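Local structure of transferrin (Manduca sexta, 6WB6) at residues A[121-133]-A[336-348]. The protein binds one ferric ion together with carbonate and carries iron as a secreted, glycosylated transport protein of the insect. Residues are numbered along the deposited sequence; the frame is centred on the assembly and turned at random.
With NAG (2-acetamido-2-deoxy-beta-D-glucopyranose), chain C; CO3 (carbonate ion), chain G; CO3 (carbonate ion), chain F.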
loop_
_atom_site.group_PDB
_atom_site.type_symbol
_atom_site.label_atom_id
_atom_site.label_comp_id
_atom_site.label_asym_id
_atom_site.label_seq_id
_atom_site.Cartn_x
_atom_site.Cartn_y
_atom_site.Cartn_z
ATOM N N ASN A 121 -11.729 -3.022 -12.587
ATOM C CA ASN A 121 -12.481 -4.253 -12.822
ATOM C C ASN A 121 -12.878 -4.503 -14.274
ATOM O O ASN A 121 -12.457 -5.507 -14.855
ATOM C CB ASN A 121 -13.733 -4.274 -11.958
ATOM C CG ASN A 121 -13.428 -4.693 -10.534
ATOM O OD1 ASN A 121 -13.266 -5.880 -10.248
ATOM N ND2 ASN A 121 -13.303 -3.720 -9.657
ATOM N N VAL A 122 -13.736 -3.656 -14.854
ATOM C CA VAL A 122 -14.252 -3.989 -16.179
ATOM C C VAL A 122 -13.188 -3.738 -17.229
ATOM O O VAL A 122 -13.163 -4.404 -18.276
ATOM C CB VAL A 122 -15.538 -3.200 -16.521
ATOM C CG1 VAL A 122 -16.562 -3.356 -15.413
ATOM C CG2 VAL A 122 -15.240 -1.697 -16.791
ATOM N N GLY A 123 -12.302 -2.797 -16.970
ATOM C CA GLY A 123 -11.339 -2.420 -17.982
ATOM C C GLY A 123 -10.008 -3.116 -17.898
ATOM O O GLY A 123 -9.151 -2.878 -18.751
ATOM N N TYR A 124 -9.797 -3.983 -16.910
ATOM C CA TYR A 124 -8.491 -4.622 -16.782
ATOM C C TYR A 124 -8.521 -6.019 -16.157
ATOM O O TYR A 124 -8.155 -7.001 -16.820
ATOM C CB TYR A 124 -7.590 -3.707 -15.976
ATOM C CG TYR A 124 -6.161 -4.087 -15.959
ATOM C CD1 TYR A 124 -5.282 -3.613 -16.928
ATOM C CD2 TYR A 124 -5.661 -4.907 -14.962
ATOM C CE1 TYR A 124 -3.932 -3.947 -16.895
ATOM C CE2 TYR A 124 -4.311 -5.261 -14.924
ATOM C CZ TYR A 124 -3.453 -4.783 -15.880
ATOM O OH TYR A 124 -2.111 -5.138 -15.814
ATOM N N LYS A 125 -8.929 -6.109 -14.887
ATOM C CA LYS A 125 -8.927 -7.380 -14.177
ATOM C C LYS A 125 -9.864 -8.380 -14.814
ATOM O O LYS A 125 -9.517 -9.548 -14.959
ATOM C CB LYS A 125 -9.311 -7.174 -12.713
ATOM C CG LYS A 125 -8.416 -6.170 -11.992
ATOM C CD LYS A 125 -8.613 -6.172 -10.500
ATOM C CE LYS A 125 -9.919 -5.502 -10.091
ATOM N NZ LYS A 125 -10.141 -5.621 -8.598
ATOM N N ILE A 126 -11.059 -7.952 -15.191
ATOM C CA ILE A 126 -12.006 -8.870 -15.812
ATOM C C ILE A 126 -11.448 -9.261 -17.183
ATOM O O ILE A 126 -11.268 -10.462 -17.457
ATOM C CB ILE A 126 -13.406 -8.231 -15.868
ATOM C CG1 ILE A 126 -13.991 -8.179 -14.442
ATOM C CG2 ILE A 126 -14.337 -8.955 -16.832
ATOM C CD1 ILE A 126 -15.385 -7.668 -14.389
ATOM N N PRO A 127 -11.126 -8.319 -18.062
ATOM C CA PRO A 127 -10.569 -8.743 -19.357
ATOM C C PRO A 127 -9.396 -9.695 -19.206
ATOM O O PRO A 127 -9.295 -10.684 -19.939
ATOM C CB PRO A 127 -10.163 -7.420 -19.997
ATOM C CG PRO A 127 -11.157 -6.468 -19.518
ATOM C CD PRO A 127 -11.433 -6.870 -18.069
ATOM N N LEU A 128 -8.495 -9.426 -18.269
ATOM C CA LEU A 128 -7.378 -10.336 -18.094
ATOM C C LEU A 128 -7.866 -11.700 -17.643
ATOM O O LEU A 128 -7.377 -12.721 -18.134
ATOM C CB LEU A 128 -6.367 -9.758 -17.112
ATOM C CG LEU A 128 -5.387 -8.741 -17.679
ATOM C CD1 LEU A 128 -4.676 -7.972 -16.577
ATOM C CD2 LEU A 128 -4.358 -9.403 -18.545
ATOM N N THR A 129 -8.862 -11.734 -16.739
ATOM C CA THR A 129 -9.357 -13.000 -16.215
ATOM C C THR A 129 -9.935 -13.866 -17.320
ATOM O O THR A 129 -9.725 -15.083 -17.330
ATOM C CB THR A 129 -10.422 -12.753 -15.108
ATOM O OG1 THR A 129 -9.821 -12.087 -13.992
ATOM C CG2 THR A 129 -11.040 -14.070 -14.601
ATOM N N MET A 130 -10.683 -13.261 -18.247
ATOM C CA MET A 130 -11.388 -14.029 -19.275
ATOM C C MET A 130 -10.484 -14.363 -20.454
ATOM O O MET A 130 -10.467 -15.502 -20.922
ATOM C CB MET A 130 -12.619 -13.249 -19.773
ATOM C CG MET A 130 -13.653 -12.953 -18.663
ATOM S SD MET A 130 -13.900 -14.459 -17.667
ATOM C CE MET A 130 -14.813 -13.835 -16.261
ATOM N N LEU A 131 -9.751 -13.376 -20.964
ATOM C CA LEU A 131 -8.892 -13.604 -22.124
ATOM C C LEU A 131 -7.824 -14.648 -21.838
ATOM O O LEU A 131 -7.499 -15.469 -22.709
ATOM C CB LEU A 131 -8.223 -12.304 -22.545
ATOM C CG LEU A 131 -9.162 -11.190 -22.999
ATOM C CD1 LEU A 131 -8.335 -9.995 -23.372
ATOM C CD2 LEU A 131 -10.026 -11.617 -24.165
ATOM N N MET A 132 -7.253 -14.624 -20.632
ATOM C CA MET A 132 -6.183 -15.552 -20.306
ATOM C C MET A 132 -6.628 -16.998 -20.404
ATOM O O MET A 132 -5.780 -17.892 -20.417
ATOM C CB MET A 132 -5.655 -15.281 -18.896
ATOM C CG MET A 132 -6.612 -15.674 -17.770
ATOM S SD MET A 132 -5.817 -15.489 -16.177
ATOM C CE MET A 132 -4.729 -16.906 -16.296
ATOM N N LYS A 133 -7.933 -17.249 -20.412
ATOM C CA LYS A 133 -8.428 -18.585 -20.667
ATOM C C LYS A 133 -8.329 -18.978 -22.131
ATOM O O LYS A 133 -8.798 -20.060 -22.495
ATOM C CB LYS A 133 -9.893 -18.693 -20.246
ATOM C CG LYS A 133 -10.202 -18.258 -18.837
ATOM C CD LYS A 133 -11.614 -18.621 -18.531
ATOM C CE LYS A 133 -12.038 -18.041 -17.213
ATOM N NZ LYS A 133 -13.447 -17.622 -17.306
ATOM N N ALA A 336 -21.616 -13.695 -10.134
ATOM C CA ALA A 336 -21.125 -12.554 -10.865
ATOM C C ALA A 336 -19.971 -12.930 -11.778
ATOM O O ALA A 336 -19.492 -12.072 -12.522
ATOM C CB ALA A 336 -20.683 -11.461 -9.899
ATOM N N ASN A 337 -19.564 -14.207 -11.765
ATOM C CA ASN A 337 -18.283 -14.658 -12.311
ATOM C C ASN A 337 -17.111 -13.936 -11.658
ATOM O O ASN A 337 -16.060 -13.749 -12.267
ATOM C CB ASN A 337 -18.219 -14.482 -13.823
ATOM C CG ASN A 337 -19.206 -15.374 -14.551
ATOM O OD1 ASN A 337 -19.551 -16.457 -14.079
ATOM N ND2 ASN A 337 -19.665 -14.926 -15.701
ATOM N N TYR A 338 -17.273 -13.510 -10.417
ATOM C CA TYR A 338 -16.267 -12.646 -9.825
ATOM C C TYR A 338 -15.268 -13.405 -8.967
ATOM O O TYR A 338 -14.224 -12.847 -8.633
ATOM C CB TYR A 338 -16.951 -11.537 -9.006
ATOM C CG TYR A 338 -16.068 -10.353 -8.743
ATOM C CD1 TYR A 338 -15.774 -9.457 -9.749
ATOM C CD2 TYR A 338 -15.531 -10.128 -7.486
ATOM C CE1 TYR A 338 -14.982 -8.364 -9.516
ATOM C CE2 TYR A 338 -14.718 -9.036 -7.242
ATOM C CZ TYR A 338 -14.461 -8.150 -8.271
ATOM O OH TYR A 338 -13.651 -7.073 -8.066
ATOM N N THR A 339 -15.559 -14.646 -8.584
ATOM C CA THR A 339 -14.542 -15.420 -7.872
ATOM C C THR A 339 -13.341 -15.650 -8.778
ATOM O O THR A 339 -12.189 -15.509 -8.350
ATOM C CB THR A 339 -15.119 -16.753 -7.393
ATOM O OG1 THR A 339 -16.404 -16.546 -6.801
ATOM C CG2 THR A 339 -14.176 -17.394 -6.365
ATOM N N GLU A 340 -13.610 -15.964 -10.051
ATOM C CA GLU A 340 -12.568 -16.075 -11.075
ATOM C C GLU A 340 -11.651 -14.870 -11.071
ATOM O O GLU A 340 -10.417 -15.000 -11.114
ATOM C CB GLU A 340 -13.221 -16.202 -12.458
ATOM C CG GLU A 340 -14.063 -17.426 -12.648
ATOM C CD GLU A 340 -14.841 -17.392 -13.959
ATOM O OE1 GLU A 340 -14.204 -17.372 -15.033
ATOM O OE2 GLU A 340 -16.090 -17.373 -13.901
ATOM N N VAL A 341 -12.253 -13.679 -11.052
ATOM C CA VAL A 341 -11.497 -12.429 -11.051
ATOM C C VAL A 341 -10.661 -12.317 -9.787
ATOM O O VAL A 341 -9.481 -11.963 -9.827
ATOM C CB VAL A 341 -12.467 -11.241 -11.182
ATOM C CG1 VAL A 341 -11.718 -9.951 -11.256
ATOM C CG2 VAL A 341 -13.348 -11.407 -12.392
ATOM N N ILE A 342 -11.273 -12.566 -8.633
ATOM C CA ILE A 342 -10.518 -12.437 -7.394
ATOM C C ILE A 342 -9.345 -13.420 -7.393
ATOM O O ILE A 342 -8.233 -13.095 -6.961
ATOM C CB ILE A 342 -11.451 -12.643 -6.180
ATOM C CG1 ILE A 342 -12.315 -11.392 -5.912
ATOM C CG2 ILE A 342 -10.633 -12.967 -4.962
ATOM C CD1 ILE A 342 -13.579 -11.658 -5.043
ATOM N N GLU A 343 -9.569 -14.628 -7.881
ATOM C CA GLU A 343 -8.532 -15.663 -7.866
ATOM C C GLU A 343 -7.650 -15.626 -9.102
ATOM O O GLU A 343 -6.800 -16.495 -9.256
ATOM C CB GLU A 343 -9.166 -17.044 -7.714
ATOM C CG GLU A 343 -9.793 -17.242 -6.331
ATOM C CD GLU A 343 -10.447 -18.615 -6.159
ATOM O OE1 GLU A 343 -10.724 -19.257 -7.186
ATOM O OE2 GLU A 343 -10.666 -19.054 -5.008
ATOM N N ARG A 344 -7.802 -14.617 -9.960
ATOM C CA ARG A 344 -6.940 -14.507 -11.134
ATOM C C ARG A 344 -5.480 -14.707 -10.765
ATOM O O ARG A 344 -4.980 -14.179 -9.761
ATOM C CB ARG A 344 -7.093 -13.153 -11.813
ATOM C CG ARG A 344 -6.192 -12.998 -13.043
ATOM C CD ARG A 344 -6.620 -11.792 -13.815
ATOM N NE ARG A 344 -6.316 -10.593 -13.062
ATOM C CZ ARG A 344 -5.134 -9.990 -13.053
ATOM N NH1 ARG A 344 -4.125 -10.476 -13.757
ATOM N NH2 ARG A 344 -4.957 -8.900 -12.325
ATOM N N GLY A 345 -4.804 -15.479 -11.598
ATOM C CA GLY A 345 -3.375 -15.661 -11.495
ATOM C C GLY A 345 -2.711 -15.465 -12.846
ATOM O O GLY A 345 -3.237 -14.785 -13.745
ATOM N N HIS A 346 -1.546 -16.075 -13.006
ATOM C CA HIS A 346 -0.751 -15.905 -14.214
ATOM C C HIS A 346 -0.284 -17.245 -14.781
ATOM O O HIS A 346 0.653 -17.289 -15.586
ATOM C CB HIS A 346 0.423 -14.976 -13.915
ATOM C CG HIS A 346 -0.004 -13.626 -13.424
ATOM N ND1 HIS A 346 -0.263 -13.362 -12.091
ATOM C CD2 HIS A 346 -0.252 -12.471 -14.092
ATOM C CE1 HIS A 346 -0.646 -12.103 -11.964
ATOM N NE2 HIS A 346 -0.645 -11.538 -13.163
ATOM N N GLY A 347 -0.954 -18.329 -14.423
ATOM C CA GLY A 347 -0.522 -19.640 -14.851
ATOM C C GLY A 347 0.492 -20.239 -13.899
ATOM O O GLY A 347 1.307 -19.541 -13.297
ATOM N N ALA A 348 0.440 -21.561 -13.775
ATOM C CA ALA A 348 1.391 -22.268 -12.932
ATOM C C ALA A 348 2.813 -22.119 -13.472
ATOM O O ALA A 348 3.021 -22.066 -14.690
ATOM C CB ALA A 348 1.017 -23.742 -12.851
HETATM C C1 NAG C . -20.574 -15.768 -16.415
HETATM C C2 NAG C . -21.651 -14.947 -17.101
HETATM C C3 NAG C . -22.483 -15.725 -18.127
HETATM C C4 NAG C . -21.642 -16.670 -18.991
HETATM C C5 NAG C . -20.529 -17.352 -18.199
HETATM C C6 NAG C . -19.519 -17.952 -19.150
HETATM C C7 NAG C . -22.378 -13.129 -15.611
HETATM C C8 NAG C . -23.482 -12.720 -14.686
HETATM N N2 NAG C . -22.508 -14.367 -16.087
HETATM O O3 NAG C . -23.117 -14.740 -18.958
HETATM O O4 NAG C . -22.408 -17.774 -19.497
HETATM O O5 NAG C . -19.792 -16.449 -17.378
HETATM O O6 NAG C . -19.058 -16.874 -19.957
HETATM O O7 NAG C . -21.462 -12.372 -15.900
HETATM C C CO3 G . -13.502 -0.387 -13.761
HETATM O O1 CO3 G . -13.230 0.757 -13.208
HETATM O O2 CO3 G . -12.769 -0.733 -14.756
HETATM O O3 CO3 G . -14.443 -1.186 -13.358
HETATM C C CO3 F . -12.652 0.191 -10.059
HETATM O O1 CO3 F . -11.704 0.179 -9.172
HETATM O O2 CO3 F . -13.466 1.259 -10.208
HETATM O O3 CO3 F . -12.759 -0.905 -10.778
HETATM O O HOH W 1 -12.327 -4.355 -7.060
HETATM O O HOH W 2 -11.204 -7.771 -7.969
#
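A chi1 of -161° turns the Tyr338 ring away from its own backbone nitrogen and up to the start of helix 121-131, while chi1 of -80° in Asn121 sets that amide beside its own backbone N, facing the phenol. Tyr338 OH donates to Asn121 OD1 at 2.5 Å; the oxygen sits at the ring edge, in plane, and amide and ring are turned 37° apart. Two waters tie the phenol to Lys125 NZ, and one of them also accepts from Asn121 ND2. With OD1 taken by the phenol, ND2 is turned to that water and to O3 of the chain F carbonate at 3.1 Å, which fits a single orientation of the amide. This is the transferrin anion site, at a helix N-terminus: the backbone N atoms of Val122 and Gly123 hold O3 and O2 of the chain G carbonate, which Arg120 and Thr116 also grip, while Tyr90 and Tyr204 bind iron nearby. Tyr338 is thus consistent with a second-shell role, steadying Asn121.

Further along, helix 338-342 lies nearly perpendicular to helix 121-131, their axes 9.2 Å apart, and Val341 fits between Lys125, Ile126 and Thr129; its CG2 meets Ile126 CG1 at 3.9 Å. Thr129 turns OG1 back to Lys125 O (2.7 Å), which takes Thr129 N from the opposite face of its plane. Arg344 then runs its CD past Thr129 OG1 at 3.2 Å and sets one guanidinium face over Leu128 CD1; its NH1 and NH2 form salt bridges to Glu151 and Asp377, whereas the buried NE has no partner. Met132 SD packs against Gly345 O at 3.6 Å. At the more exposed margin, Lys133 NZ is modelled in an implausibly short salt bridge to Glu340 OE1, its exact geometry doubtful, and the Met130 methyl touches that same carboxylate oxygen.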